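Local coordinates for protein adenosine deaminase 1 (Arthrobacter aurescens, PDB 3RYS) that probably catalyses the zinc-dependent hydrolytic deamination of adenine to hypoxanthine, a step of purine salvage, at residues 8-16 with 331-341; 153-161 with 185-194. All blocks are in the same frame, centred on the assembly; numbering follows the deposited sequence.

How the contacts relate
From the N terminus, residues 8-16 lead into strand 15-17, the first strand of the barrel, and meet residues 331-341 of the C-terminal end in contact 1. Because the partner lies on the last helix, 322-339, the loop closed here spans almost the whole chain. Contact 2 falls within that span: helix 148-160 is followed by strand 167-171 and helix 183-191, and residues 153-161 and 185-194 close a short loop between successive helices. The loops nest without crossing. The centres of contact 1 and contact 2 lie about 39 Å apart, on opposite sides of the chain's centre, and the two contacts do not touch.

Contact 1. Residues 8-16 with 331-341; sequences TTSTAPPVA and EVTEWVKASVT
Residues 8-14 run as an extended arm past the last turns of helix 322-339, before strand 15-17 begins, with the CA atoms of Thr-8 and Val-340 4.7 Å apart and those of Pro-14 and Val-332 5.7 Å apart. Trp-335 fills the middle. With CG anti to the backbone N (chi1 176°), its indole reaches the arm, and Pro-13 lies over one face, CB 3.7 Å from the centroid of the six-membered ring in a CH-pi contact. At the ring edge, NE1 gives a nearly straight hydrogen bond (167°) to Thr-11 OG1 at 3.2 Å, and that oxygen also shares a hydrogen bond with Thr-9 OG1. In this TIM-barrel fold the arm leads into the first strand, and the indole joins it to the last helix of the chain. A leucine in place of Trp-335 would probably leave Thr-11 OG1 without its indole donor and Pro-13 without a flat surface to rest on. Pro-14 CD packs on Trp-335 CB at 3.6 Å, while neighbouring Glu-331 turns its carboxylate to Arg-96. At the far end, Thr-8 N donates to Thr-341 OG1 (3.1 Å) and weakly to Ser-339 O.

Contact 2. Residues 153-161 with 185-194; sequences EVLDQLLAM and LYQRAAEAGL
Apolar contacts carry most of the pairing between Leu-155 and Leu-159 of helix 148-160 and residues 185-194. A chi1 of 177° swings the branch of Leu-155 beside its carbonyl carbon toward the neighbouring helix, where the methyls part company: CD2 meets Leu-185 CD1 at 3.6 Å and lies against Arg-188 CB, while CD1 approaches Leu-194 CD1 at 3.9 Å. One turn on, the branches of Leu-159 divide in the same manner, CD1 touching Ala-192 CB and CD2 meeting Leu-194 CD1 at 4.0 Å. Leu-194 thus receives a methyl from each leucine, and with Leu-155 it also rests on Ile-168 of strand 167-171. These are successive outer helices of a TIM barrel, joined through that strand; the axes of residues 153-160 and 185-191 run 14° from parallel and come within 10.7 Å. Charged groups lie beside the apolar seam. The chain of Arg-188 bends at chi2 and chi3, bringing its guanidinium face over Leu-159 CD1, 3.4 Å from NH2. Asp-156 OD1 comes to the guanidinium edge, 3.6 Å from NH2, in a long salt bridge with the two planes 58° apart, and Glu-191 adds a long, purely electrostatic partner out of plane. In a Schellman motif at Gly-193, Leu-194 N bonds back to Ala-189 O and Gly-193 N to Ala-190 O; Ala-189 O also accepts from Ala-192 N, at its opposite face.

Contact 1. Residues 8-16 with 331-341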
loop_
_atom_site.group_PDB
_atom_site.type_symbol
_atom_site.label_atom_id
_atom_site.label_comp_id
_atom_site.label_asym_id
_atom_site.label_seq_id
_atom_site.Cartn_x
_atom_site.Cartn_y
_atom_site.Cartn_z
ATOM N N THR A 8 -0.726 4.048 -29.462
ATOM C CA THR A 8 0.035 4.553 -28.318
ATOM C C THR A 8 -0.811 5.446 -27.394
ATOM O O THR A 8 -1.733 6.141 -27.847
ATOM C CB THR A 8 1.290 5.332 -28.773
ATOM O OG1 THR A 8 0.903 6.572 -29.386
ATOM C CG2 THR A 8 2.101 4.513 -29.774
ATOM N N THR A 9 -0.499 5.425 -26.099
ATOM C CA THR A 9 -1.206 6.263 -25.130
ATOM C C THR A 9 -0.233 6.832 -24.097
ATOM O O THR A 9 0.811 6.243 -23.830
ATOM C CB THR A 9 -2.352 5.483 -24.413
ATOM O OG1 THR A 9 -3.123 6.378 -23.600
ATOM C CG2 THR A 9 -1.793 4.363 -23.543
ATOM N N SER A 10 -0.566 7.989 -23.534
ATOM C CA SER A 10 0.205 8.547 -22.425
ATOM C C SER A 10 -0.613 8.516 -21.139
ATOM O O SER A 10 -0.177 9.025 -20.106
ATOM C CB SER A 10 0.652 9.976 -22.725
ATOM O OG SER A 10 1.677 9.990 -23.697
ATOM N N THR A 11 -1.797 7.916 -21.215
ATOM C CA THR A 11 -2.680 7.805 -20.062
ATOM C C THR A 11 -2.414 6.515 -19.290
ATOM O O THR A 11 -1.864 5.559 -19.832
ATOM C CB THR A 11 -4.155 7.837 -20.489
ATOM O OG1 THR A 11 -4.467 6.647 -21.227
ATOM C CG2 THR A 11 -4.430 9.061 -21.356
ATOM N N ALA A 12 -2.802 6.506 -18.019
ATOM C CA ALA A 12 -2.656 5.327 -17.176
ATOM C C ALA A 12 -3.858 4.423 -17.384
ATOM O O ALA A 12 -4.925 4.891 -17.780
ATOM C CB ALA A 12 -2.548 5.732 -15.720
ATOM N N PRO A 13 -3.687 3.120 -17.118
ATOM C CA PRO A 13 -4.751 2.122 -17.283
ATOM C C PRO A 13 -5.685 2.132 -16.087
ATOM O O PRO A 13 -5.311 2.654 -15.036
ATOM C CB PRO A 13 -3.988 0.788 -17.299
ATOM C CG PRO A 13 -2.513 1.137 -17.224
ATOM C CD PRO A 13 -2.437 2.511 -16.644
ATOM N N PRO A 14 -6.887 1.559 -16.237
ATOM C CA PRO A 14 -7.775 1.365 -15.089
ATOM C C PRO A 14 -7.173 0.281 -14.211
ATOM O O PRO A 14 -6.991 -0.833 -14.693
ATOM C CB PRO A 14 -9.070 0.847 -15.726
ATOM C CG PRO A 14 -8.921 1.054 -17.193
ATOM C CD PRO A 14 -7.463 1.015 -17.474
ATOM N N VAL A 15 -6.855 0.594 -12.958
ATOM C CA VAL A 15 -6.197 -0.380 -12.092
ATOM C C VAL A 15 -6.872 -0.487 -10.739
ATOM O O VAL A 15 -7.778 0.285 -10.418
ATOM C CB VAL A 15 -4.720 -0.009 -11.818
ATOM C CG1 VAL A 15 -3.950 0.171 -13.122
ATOM C CG2 VAL A 15 -4.643 1.248 -10.957
ATOM N N ALA A 16 -6.411 -1.452 -9.953
ATOM C CA ALA A 16 -6.712 -1.484 -8.530
ATOM C C ALA A 16 -5.414 -1.288 -7.750
ATOM O O ALA A 16 -4.416 -1.942 -8.033
ATOM C CB ALA A 16 -7.368 -2.792 -8.155
ATOM N N GLU A 331 -12.859 -3.048 -18.471
ATOM C CA GLU A 331 -12.349 -1.744 -18.576
ATOM C C GLU A 331 -10.926 -1.720 -19.019
ATOM O O GLU A 331 -10.573 -0.847 -19.723
ATOM C CB GLU A 331 -12.520 -1.061 -17.250
ATOM C CG GLU A 331 -13.581 -0.065 -17.249
ATOM C CD GLU A 331 -13.923 0.450 -15.906
ATOM O OE1 GLU A 331 -15.065 0.350 -15.508
ATOM O OE2 GLU A 331 -13.076 0.999 -15.265
ATOM N N VAL A 332 -10.120 -2.678 -18.610
ATOM C CA VAL A 332 -8.760 -2.689 -19.036
ATOM C C VAL A 332 -8.608 -3.171 -20.438
ATOM O O VAL A 332 -7.780 -2.665 -21.160
ATOM C CB VAL A 332 -7.747 -3.321 -18.031
ATOM C CG1 VAL A 332 -8.344 -3.949 -16.948
ATOM C CG2 VAL A 332 -6.772 -4.168 -18.672
ATOM N N THR A 333 -9.457 -4.101 -20.818
ATOM C CA THR A 333 -9.683 -4.456 -22.196
ATOM C C THR A 333 -10.080 -3.312 -23.112
ATOM O O THR A 333 -9.580 -3.215 -24.170
ATOM C CB THR A 333 -10.753 -5.509 -22.369
ATOM O OG1 THR A 333 -10.473 -6.639 -21.567
ATOM C CG2 THR A 333 -10.783 -5.945 -23.785
ATOM N N GLU A 334 -10.983 -2.452 -22.703
ATOM C CA GLU A 334 -11.265 -1.291 -23.473
ATOM C C GLU A 334 -10.092 -0.377 -23.550
ATOM O O GLU A 334 -9.775 0.100 -24.573
ATOM C CB GLU A 334 -12.463 -0.550 -22.926
ATOM C CG GLU A 334 -13.774 -1.096 -23.326
ATOM C CD GLU A 334 -13.826 -1.658 -24.718
ATOM O OE1 GLU A 334 -13.780 -0.888 -25.683
ATOM O OE2 GLU A 334 -13.940 -2.882 -24.848
ATOM N N TRP A 335 -9.448 -0.114 -22.451
ATOM C CA TRP A 335 -8.317 0.807 -22.441
ATOM C C TRP A 335 -7.244 0.380 -23.441
ATOM O O TRP A 335 -6.680 1.210 -24.149
ATOM C CB TRP A 335 -7.719 0.926 -21.038
ATOM C CG TRP A 335 -6.495 1.788 -20.987
ATOM C CD1 TRP A 335 -6.454 3.149 -20.949
ATOM C CD2 TRP A 335 -5.131 1.343 -20.971
ATOM N NE1 TRP A 335 -5.149 3.582 -20.912
ATOM C CE2 TRP A 335 -4.318 2.495 -20.924
ATOM C CE3 TRP A 335 -4.520 0.084 -20.998
ATOM C CZ2 TRP A 335 -2.921 2.424 -20.898
ATOM C CZ3 TRP A 335 -3.136 0.016 -20.972
ATOM C CH2 TRP A 335 -2.352 1.179 -20.924
ATOM N N VAL A 336 -6.972 -0.920 -23.497
ATOM C CA VAL A 336 -5.981 -1.458 -24.422
ATOM C C VAL A 336 -6.373 -1.233 -25.878
ATOM O O VAL A 336 -5.558 -0.790 -26.686
ATOM C CB VAL A 336 -5.779 -2.963 -24.201
ATOM C CG1 VAL A 336 -4.851 -3.537 -25.261
ATOM C CG2 VAL A 336 -5.237 -3.213 -22.816
ATOM N N LYS A 337 -7.622 -1.472 -26.193
ATOM C CA LYS A 337 -8.101 -1.317 -27.524
ATOM C C LYS A 337 -8.130 0.091 -27.971
ATOM O O LYS A 337 -7.904 0.378 -29.100
ATOM C CB LYS A 337 -9.490 -1.856 -27.614
ATOM C CG LYS A 337 -9.564 -3.278 -27.737
ATOM C CD LYS A 337 -10.941 -3.655 -27.714
ATOM C CE LYS A 337 -11.080 -5.066 -27.358
ATOM N NZ LYS A 337 -12.232 -5.636 -28.020
ATOM N N ALA A 338 -8.429 0.971 -27.060
ATOM C CA ALA A 338 -8.414 2.370 -27.343
ATOM C C ALA A 338 -7.006 2.959 -27.382
ATOM O O ALA A 338 -6.795 4.026 -27.857
ATOM C CB ALA A 338 -9.214 3.061 -26.335
ATOM N N SER A 339 -6.045 2.226 -26.882
ATOM C CA SER A 339 -4.752 2.744 -26.562
ATOM C C SER A 339 -3.643 2.234 -27.418
ATOM O O SER A 339 -2.535 2.585 -27.211
ATOM C CB SER A 339 -4.413 2.392 -25.120
ATOM O OG SER A 339 -4.872 3.368 -24.252
ATOM N N VAL A 340 -3.910 1.374 -28.372
ATOM C CA VAL A 340 -2.827 0.938 -29.236
ATOM C C VAL A 340 -2.958 1.581 -30.572
ATOM O O VAL A 340 -4.057 1.922 -30.977
ATOM C CB VAL A 340 -2.776 -0.549 -29.437
ATOM C CG1 VAL A 340 -2.526 -1.256 -28.143
ATOM C CG2 VAL A 340 -3.989 -1.043 -30.155
ATOM N N THR A 341 -1.819 1.744 -31.243
ATOM C CA THR A 341 -1.722 2.423 -32.535
ATOM C C THR A 341 -2.382 1.664 -33.637
ATOM O O THR A 341 -2.086 0.541 -33.841
ATOM C CB THR A 341 -0.275 2.596 -32.974
ATOM O OG1 THR A 341 0.568 2.571 -31.845
ATOM C CG2 THR A 341 -0.099 3.881 -33.711
#

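Contact 2. Residues 153-161 with 185-194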
loop_
_atom_site.group_PDB
_atom_site.type_symbol
_atom_site.label_atom_id
_atom_site.label_comp_id
_atom_site.label_asym_id
_atom_site.label_seq_id
_atom_site.Cartn_x
_atom_site.Cartn_y
_atom_site.Cartn_z
ATOM N N GLU A 153 -3.994 -7.181 21.250
ATOM C CA GLU A 153 -4.941 -6.407 22.040
ATOM C C GLU A 153 -5.669 -5.374 21.192
ATOM O O GLU A 153 -6.870 -5.177 21.356
ATOM C CB GLU A 153 -4.258 -5.746 23.234
ATOM C CG GLU A 153 -4.113 -6.668 24.430
ATOM C CD GLU A 153 -3.541 -5.968 25.647
ATOM O OE1 GLU A 153 -3.361 -4.731 25.603
ATOM O OE2 GLU A 153 -3.270 -6.659 26.651
ATOM N N VAL A 154 -4.945 -4.725 20.286
ATOM C CA VAL A 154 -5.556 -3.767 19.370
ATOM C C VAL A 154 -6.545 -4.469 18.436
ATOM O O VAL A 154 -7.663 -3.988 18.216
ATOM C CB VAL A 154 -4.497 -3.014 18.537
ATOM C CG1 VAL A 154 -5.169 -2.126 17.494
ATOM C CG2 VAL A 154 -3.593 -2.192 19.445
ATOM N N LEU A 155 -6.129 -5.611 17.893
ATOM C CA LEU A 155 -7.010 -6.421 17.059
ATOM C C LEU A 155 -8.317 -6.731 17.787
ATOM O O LEU A 155 -9.399 -6.568 17.227
ATOM C CB LEU A 155 -6.317 -7.720 16.648
ATOM C CG LEU A 155 -7.181 -8.688 15.836
ATOM C CD1 LEU A 155 -7.765 -7.981 14.628
ATOM C CD2 LEU A 155 -6.381 -9.912 15.413
ATOM N N ASP A 156 -8.201 -7.180 19.036
ATOM C CA ASP A 156 -9.360 -7.458 19.880
ATOM C C ASP A 156 -10.323 -6.278 19.948
ATOM O O ASP A 156 -11.539 -6.455 19.847
ATOM C CB ASP A 156 -8.916 -7.818 21.298
ATOM C CG ASP A 156 -8.479 -9.257 21.426
ATOM O OD1 ASP A 156 -8.912 -10.096 20.603
ATOM O OD2 ASP A 156 -7.703 -9.548 22.359
ATOM N N GLN A 157 -9.781 -5.079 20.138
ATOM C CA GLN A 157 -10.615 -3.889 20.235
ATOM C C GLN A 157 -11.271 -3.535 18.908
ATOM O O GLN A 157 -12.421 -3.104 18.884
ATOM C CB GLN A 157 -9.827 -2.703 20.785
ATOM C CG GLN A 157 -10.171 -2.381 22.225
ATOM C CD GLN A 157 -11.483 -1.624 22.352
ATOM O OE1 GLN A 157 -11.630 -0.525 21.818
ATOM N NE2 GLN A 157 -12.436 -2.205 23.068
ATOM N N LEU A 158 -10.544 -3.718 17.810
ATOM C CA LEU A 158 -11.125 -3.534 16.485
ATOM C C LEU A 158 -12.314 -4.464 16.283
ATOM O O LEU A 158 -13.379 -4.040 15.838
ATOM C CB LEU A 158 -10.082 -3.768 15.396
ATOM C CG LEU A 158 -9.057 -2.643 15.286
ATOM C CD1 LEU A 158 -7.986 -2.981 14.264
ATOM C CD2 LEU A 158 -9.753 -1.336 14.939
ATOM N N LEU A 159 -12.128 -5.734 16.624
ATOM C CA LEU A 159 -13.203 -6.711 16.530
ATOM C C LEU A 159 -14.399 -6.309 17.390
ATOM O O LEU A 159 -15.521 -6.195 16.896
ATOM C CB LEU A 159 -12.705 -8.093 16.948
ATOM C CG LEU A 159 -11.724 -8.770 15.991
ATOM C CD1 LEU A 159 -11.482 -10.210 16.418
ATOM C CD2 LEU A 159 -12.233 -8.708 14.553
ATOM N N ALA A 160 -14.146 -6.101 18.678
ATOM C CA ALA A 160 -15.186 -5.735 19.637
ATOM C C ALA A 160 -16.015 -4.534 19.177
ATOM O O ALA A 160 -17.237 -4.512 19.341
ATOM C CB ALA A 160 -14.570 -5.458 21.005
ATOM N N MET A 161 -15.345 -3.538 18.607
ATOM C CA MET A 161 -16.015 -2.316 18.175
ATOM C C MET A 161 -16.593 -2.461 16.772
ATOM O O MET A 161 -17.206 -1.530 16.240
ATOM C CB MET A 161 -15.059 -1.118 18.235
ATOM C CG MET A 161 -13.861 -1.216 17.295
ATOM S SD MET A 161 -12.552 -0.020 17.670
ATOM C CE MET A 161 -12.923 1.296 16.508
ATOM N N LEU A 185 -1.246 -13.571 16.143
ATOM C CA LEU A 185 -2.023 -12.486 15.560
ATOM C C LEU A 185 -2.774 -12.916 14.300
ATOM O O LEU A 185 -3.969 -12.658 14.169
ATOM C CB LEU A 185 -1.110 -11.299 15.247
ATOM C CG LEU A 185 -1.719 -10.147 14.449
ATOM C CD1 LEU A 185 -2.791 -9.447 15.259
ATOM C CD2 LEU A 185 -0.633 -9.169 14.028
ATOM N N TYR A 186 -2.079 -13.567 13.373
ATOM C CA TYR A 186 -2.717 -14.000 12.129
ATOM C C TYR A 186 -3.672 -15.181 12.301
ATOM O O TYR A 186 -4.662 -15.296 11.572
ATOM C CB TYR A 186 -1.679 -14.274 11.032
ATOM C CG TYR A 186 -1.248 -13.009 10.336
ATOM C CD1 TYR A 186 -1.647 -12.737 9.032
ATOM C CD2 TYR A 186 -0.475 -12.063 10.999
ATOM C CE1 TYR A 186 -1.268 -11.564 8.398
ATOM C CE2 TYR A 186 -0.091 -10.891 10.379
ATOM C CZ TYR A 186 -0.488 -10.647 9.080
ATOM O OH TYR A 186 -0.106 -9.481 8.465
ATOM N N GLN A 187 -3.379 -16.054 13.262
ATOM C CA GLN A 187 -4.325 -17.105 13.615
ATOM C C GLN A 187 -5.601 -16.469 14.155
ATOM O O GLN A 187 -6.706 -16.912 13.848
ATOM C CB GLN A 187 -3.722 -18.075 14.631
ATOM C CG GLN A 187 -2.922 -19.206 14.001
ATOM C CD GLN A 187 -2.199 -20.067 15.029
ATOM O OE1 GLN A 187 -1.560 -19.556 15.955
ATOM N NE2 GLN A 187 -2.287 -21.382 14.863
ATOM N N ARG A 188 -5.442 -15.413 14.947
ATOM C CA ARG A 188 -6.582 -14.650 15.448
ATOM C C ARG A 188 -7.417 -14.079 14.307
ATOM O O ARG A 188 -8.632 -14.266 14.259
ATOM C CB ARG A 188 -6.110 -13.518 16.364
ATOM C CG ARG A 188 -6.359 -13.753 17.848
ATOM C CD ARG A 188 -7.706 -13.179 18.265
ATOM N NE ARG A 188 -8.770 -13.603 17.362
ATOM C CZ ARG A 188 -10.063 -13.351 17.546
ATOM N NH1 ARG A 188 -10.954 -13.787 16.661
ATOM N NH2 ARG A 188 -10.467 -12.668 18.612
ATOM N N ALA A 189 -6.750 -13.387 13.391
ATOM C CA ALA A 189 -7.405 -12.754 12.255
ATOM C C ALA A 189 -8.158 -13.752 11.378
ATOM O O ALA A 189 -9.299 -13.507 10.995
ATOM C CB ALA A 189 -6.386 -11.990 11.425
ATOM N N ALA A 190 -7.513 -14.865 11.047
ATOM C CA ALA A 190 -8.118 -15.855 10.158
ATOM C C ALA A 190 -9.410 -16.422 10.736
ATOM O O ALA A 190 -10.421 -16.519 10.037
ATOM C CB ALA A 190 -7.129 -16.975 9.849
ATOM N N GLU A 191 -9.378 -16.798 12.012
ATOM C CA GLU A 191 -10.572 -17.323 12.669
ATOM C C GLU A 191 -11.634 -16.239 12.857
ATOM O O GLU A 191 -12.784 -16.541 13.168
ATOM C CB GLU A 191 -10.228 -18.001 14.001
ATOM C CG GLU A 191 -9.713 -17.063 15.077
ATOM C CD GLU A 191 -9.125 -17.803 16.273
ATOM O OE1 GLU A 191 -8.655 -18.953 16.101
ATOM O OE2 GLU A 191 -9.126 -17.227 17.386
ATOM N N ALA A 192 -11.249 -14.980 12.654
ATOM C CA ALA A 192 -12.198 -13.871 12.674
ATOM C C ALA A 192 -12.757 -13.596 11.278
ATOM O O ALA A 192 -13.591 -12.711 11.099
ATOM C CB ALA A 192 -11.553 -12.622 13.247
ATOM N N GLY A 193 -12.298 -14.364 10.293
ATOM C CA GLY A 193 -12.770 -14.222 8.926
ATOM C C GLY A 193 -12.073 -13.091 8.196
ATOM O O GLY A 193 -12.498 -12.665 7.120
ATOM N N LEU A 194 -10.992 -12.598 8.790
ATOM C CA LEU A 194 -10.256 -11.479 8.221
ATOM C C LEU A 194 -9.247 -11.962 7.192
ATOM O O LEU A 194 -8.578 -12.978 7.385
ATOM C CB LEU A 194 -9.551 -10.683 9.323
ATOM C CG LEU A 194 -10.441 -9.865 10.260
ATOM C CD1 LEU A 194 -9.672 -9.460 11.512
ATOM C CD2 LEU A 194 -10.999 -8.642 9.544
#